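Local coordinates for protein thermophilic dibenzothiophene desulfurization enzyme C (Paenibacillus sp. A11-2, PDB 5XDC) that probably oxidises dibenzothiophene to its sulfoxide and sulfone with reduced FMN and molecular oxygen, as a tetrameric DszC-family flavin monooxygenase, at residues 17-28 / 45-54. Numbering follows the deposited sequence.
Sequences ALDVATELAKTF and ERDAIRRSGL
Leu54 reaches across to helix 17-28 with both methyls: CD1 lies 3.8 Å from Ala21 CB, and CD2 lies 4.0 Å from Ala17 CB. With chi1 at 172°, Val20 turns CG1 opposite its own backbone N, alongside Leu54 and 3.7 Å from Ser52 CB. Leu24 divides its branches, CD1 meeting Ser52 CB at 3.8 Å and CD2 meeting Ala48 CB at 4.0 Å. At the far end Ile49 CG1 abuts the edge of the Phe28 ring, 3.9 Å from CZ, and the aliphatic part of Glu45 runs past the ring, its CG 3.7 Å from Phe28 CE1.

Next to these methyl contacts, Ser52 OG donates to Ile49 O and accepts a nearly straight bond from Leu54 N (3.1 Å, 170°), an ST turn spanning Gly53, which has positive phi. Without the hydroxyl, as with an alanine here, Leu54 N would probably lose its side-chain acceptor, leaving the turn that carries Leu54 less firmly set. Ala21 also touches helix 70-83, and Phe28 and Ile49 touch helix 85-104. The axes of segments 17-28 and 45-52 run at 162°, a near-antiparallel helical hairpin in the acyl-CoA dehydrogenase-type N-terminal helical domain.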
loop_
_atom_site.group_PDB
_atom_site.type_symbol
_atom_site.label_atom_id
_atom_site.label_comp_id
_atom_site.label_asym_id
_atom_site.label_seq_id
_atom_site.Cartn_x
_atom_site.Cartn_y
_atom_site.Cartn_z
ATOM N N ALA B 17 -29.189 26.149 -1.428
ATOM C CA ALA B 17 -29.461 24.723 -1.256
ATOM C C ALA B 17 -28.380 24.055 -0.420
ATOM O O ALA B 17 -28.675 23.263 0.483
ATOM C CB ALA B 17 -29.572 24.045 -2.617
ATOM N N LEU B 18 -27.117 24.371 -0.699
ATOM C CA LEU B 18 -26.027 23.766 0.056
ATOM C C LEU B 18 -26.034 24.212 1.512
ATOM O O LEU B 18 -25.699 23.421 2.395
ATOM C CB LEU B 18 -24.688 24.092 -0.607
ATOM C CG LEU B 18 -24.531 23.540 -2.028
ATOM C CD1 LEU B 18 -23.207 23.995 -2.611
ATOM C CD2 LEU B 18 -24.631 22.011 -2.050
ATOM N N ASP B 19 -26.425 25.460 1.791
ATOM C CA ASP B 19 -26.597 25.876 3.180
ATOM C C ASP B 19 -27.674 25.050 3.879
ATOM O O ASP B 19 -27.520 24.674 5.044
ATOM C CB ASP B 19 -26.965 27.358 3.247
ATOM C CG ASP B 19 -25.840 28.268 2.788
ATOM O OD1 ASP B 19 -24.697 27.791 2.659
ATOM O OD2 ASP B 19 -26.106 29.471 2.580
ATOM N N VAL B 20 -28.786 24.790 3.194
ATOM C CA VAL B 20 -29.850 23.988 3.793
ATOM C C VAL B 20 -29.340 22.593 4.111
ATOM O O VAL B 20 -29.605 22.055 5.188
ATOM C CB VAL B 20 -31.070 23.943 2.861
ATOM C CG1 VAL B 20 -32.118 22.943 3.367
ATOM C CG2 VAL B 20 -31.681 25.343 2.763
ATOM N N ALA B 21 -28.597 21.990 3.184
ATOM C CA ALA B 21 -28.052 20.655 3.427
ATOM C C ALA B 21 -27.067 20.666 4.591
ATOM O O ALA B 21 -27.062 19.750 5.427
ATOM C CB ALA B 21 -27.384 20.125 2.156
ATOM N N THR B 22 -26.226 21.701 4.664
ATOM C CA THR B 22 -25.271 21.817 5.758
ATOM C C THR B 22 -25.985 21.894 7.098
ATOM O O THR B 22 -25.569 21.249 8.071
ATOM C CB THR B 22 -24.374 23.040 5.540
ATOM O OG1 THR B 22 -23.522 22.810 4.416
ATOM C CG2 THR B 22 -23.499 23.324 6.755
ATOM N N GLU B 23 -27.063 22.680 7.172
ATOM C CA GLU B 23 -27.813 22.780 8.420
ATOM C C GLU B 23 -28.487 21.458 8.759
ATOM O O GLU B 23 -28.484 21.040 9.921
ATOM C CB GLU B 23 -28.847 23.905 8.333
ATOM C CG GLU B 23 -29.633 24.119 9.624
ATOM C CD GLU B 23 -28.747 24.244 10.852
ATOM O OE1 GLU B 23 -28.873 23.405 11.776
ATOM O OE2 GLU B 23 -27.920 25.176 10.889
ATOM N N LEU B 24 -29.065 20.779 7.763
ATOM C CA LEU B 24 -29.626 19.450 8.011
ATOM C C LEU B 24 -28.562 18.516 8.595
ATOM O O LEU B 24 -28.792 17.845 9.609
ATOM C CB LEU B 24 -30.201 18.864 6.722
ATOM C CG LEU B 24 -31.562 19.387 6.261
ATOM C CD1 LEU B 24 -31.814 18.928 4.849
ATOM C CD2 LEU B 24 -32.666 18.907 7.174
ATOM N N ALA B 25 -27.383 18.479 7.967
ATOM C CA ALA B 25 -26.303 17.605 8.422
ATOM C C ALA B 25 -25.881 17.930 9.853
ATOM O O ALA B 25 -25.612 17.027 10.657
ATOM C CB ALA B 25 -25.120 17.737 7.467
ATOM N N LYS B 26 -25.801 19.219 10.180
ATOM C CA LYS B 26 -25.536 19.648 11.548
ATOM C C LYS B 26 -26.504 19.001 12.535
ATOM O O LYS B 26 -26.092 18.455 13.564
ATOM C CB LYS B 26 -25.632 21.174 11.606
ATOM C CG LYS B 26 -24.952 21.839 12.784
ATOM C CD LYS B 26 -24.697 23.341 12.531
ATOM C CE LYS B 26 -23.965 23.574 11.193
ATOM N NZ LYS B 26 -23.204 24.855 11.086
ATOM N N THR B 27 -27.805 19.059 12.244
ATOM C CA THR B 27 -28.772 18.469 13.162
ATOM C C THR B 27 -28.616 16.955 13.226
ATOM O O THR B 27 -28.749 16.357 14.300
ATOM C CB THR B 27 -30.202 18.852 12.761
ATOM O OG1 THR B 27 -30.586 18.193 11.549
ATOM C CG2 THR B 27 -30.328 20.358 12.566
ATOM N N PHE B 28 -28.294 16.318 12.098
ATOM C CA PHE B 28 -28.189 14.864 12.091
ATOM C C PHE B 28 -27.009 14.385 12.939
ATOM O O PHE B 28 -27.094 13.321 13.572
ATOM C CB PHE B 28 -28.047 14.342 10.651
ATOM C CG PHE B 28 -29.242 14.616 9.750
ATOM C CD1 PHE B 28 -30.504 14.905 10.272
ATOM C CD2 PHE B 28 -29.100 14.557 8.372
ATOM C CE1 PHE B 28 -31.577 15.147 9.434
ATOM C CE2 PHE B 28 -30.176 14.802 7.527
ATOM C CZ PHE B 28 -31.417 15.095 8.062
ATOM N N GLU B 45 -36.042 12.384 10.719
ATOM C CA GLU B 45 -35.021 12.974 9.872
ATOM C C GLU B 45 -35.461 12.973 8.413
ATOM O O GLU B 45 -35.191 13.929 7.677
ATOM C CB GLU B 45 -33.708 12.209 10.063
ATOM C CG GLU B 45 -33.052 12.429 11.418
ATOM C CD GLU B 45 -33.770 11.743 12.572
ATOM O OE1 GLU B 45 -34.386 10.669 12.359
ATOM O OE2 GLU B 45 -33.697 12.283 13.705
ATOM N N ARG B 46 -36.136 11.906 7.978
ATOM C CA ARG B 46 -36.714 11.895 6.643
ATOM C C ARG B 46 -37.721 13.034 6.486
ATOM O O ARG B 46 -37.764 13.691 5.443
ATOM C CB ARG B 46 -37.362 10.537 6.358
ATOM C CG ARG B 46 -36.348 9.384 6.195
ATOM C CD ARG B 46 -37.042 8.042 6.079
ATOM N NE ARG B 46 -37.960 8.016 4.944
ATOM C CZ ARG B 46 -37.613 7.715 3.692
ATOM N NH1 ARG B 46 -36.359 7.376 3.405
ATOM N NH2 ARG B 46 -38.506 7.750 2.720
ATOM N N ASP B 47 -38.516 13.305 7.523
ATOM C CA ASP B 47 -39.470 14.413 7.432
ATOM C C ASP B 47 -38.759 15.766 7.420
ATOM O O ASP B 47 -39.199 16.697 6.736
ATOM C CB ASP B 47 -40.480 14.346 8.581
ATOM C CG ASP B 47 -41.515 13.234 8.405
ATOM O OD1 ASP B 47 -41.648 12.677 7.294
ATOM O OD2 ASP B 47 -42.226 12.925 9.398
ATOM N N ALA B 48 -37.651 15.905 8.150
ATOM C CA ALA B 48 -36.873 17.137 8.049
ATOM C C ALA B 48 -36.369 17.347 6.626
ATOM O O ALA B 48 -36.355 18.477 6.124
ATOM C CB ALA B 48 -35.705 17.117 9.032
ATOM N N ILE B 49 -35.942 16.274 5.958
ATOM C CA ILE B 49 -35.531 16.397 4.565
ATOM C C ILE B 49 -36.721 16.802 3.699
ATOM O O ILE B 49 -36.592 17.624 2.780
ATOM C CB ILE B 49 -34.879 15.082 4.088
ATOM C CG1 ILE B 49 -33.546 14.885 4.818
ATOM C CG2 ILE B 49 -34.695 15.093 2.574
ATOM C CD1 ILE B 49 -32.887 13.542 4.538
ATOM N N ARG B 50 -37.898 16.235 3.982
ATOM C CA ARG B 50 -39.101 16.604 3.247
ATOM C C ARG B 50 -39.388 18.098 3.376
ATOM O O ARG B 50 -39.652 18.774 2.376
ATOM C CB ARG B 50 -40.293 15.791 3.752
ATOM C CG ARG B 50 -40.367 14.364 3.246
ATOM C CD ARG B 50 -41.713 13.727 3.628
ATOM N NE ARG B 50 -41.867 12.389 3.058
ATOM C CZ ARG B 50 -41.522 11.242 3.662
ATOM N NH1 ARG B 50 -40.989 11.244 4.876
ATOM N NH2 ARG B 50 -41.696 10.086 3.041
ATOM N N ARG B 51 -39.327 18.627 4.603
ATOM C CA ARG B 51 -39.630 20.041 4.839
ATOM C C ARG B 51 -38.602 20.967 4.201
ATOM O O ARG B 51 -38.922 22.123 3.908
ATOM C CB ARG B 51 -39.710 20.327 6.341
ATOM C CG ARG B 51 -40.870 19.656 7.053
ATOM C CD ARG B 51 -41.033 20.165 8.479
ATOM N NE ARG B 51 -39.845 19.984 9.313
ATOM C CZ ARG B 51 -39.585 18.898 10.037
ATOM N NH1 ARG B 51 -40.408 17.860 10.019
ATOM N NH2 ARG B 51 -38.485 18.849 10.775
ATOM N N SER B 52 -37.389 20.471 3.952
ATOM C CA SER B 52 -36.298 21.308 3.468
ATOM C C SER B 52 -36.469 21.709 2.013
ATOM O O SER B 52 -35.860 22.696 1.580
ATOM C CB SER B 52 -34.976 20.563 3.629
ATOM O OG SER B 52 -34.819 19.626 2.583
ATOM N N GLY B 53 -37.272 20.967 1.245
ATOM C CA GLY B 53 -37.393 21.189 -0.179
ATOM C C GLY B 53 -36.324 20.536 -1.038
ATOM O O GLY B 53 -36.505 20.444 -2.256
ATOM N N LEU B 54 -35.237 20.022 -0.452
ATOM C CA LEU B 54 -34.132 19.534 -1.267
ATOM C C LEU B 54 -34.476 18.289 -2.088
ATOM O O LEU B 54 -33.801 18.023 -3.088
ATOM C CB LEU B 54 -32.907 19.256 -0.389
ATOM C CG LEU B 54 -32.310 20.463 0.338
ATOM C CD1 LEU B 54 -31.040 20.036 1.076
ATOM C CD2 LEU B 54 -32.023 21.617 -0.611
#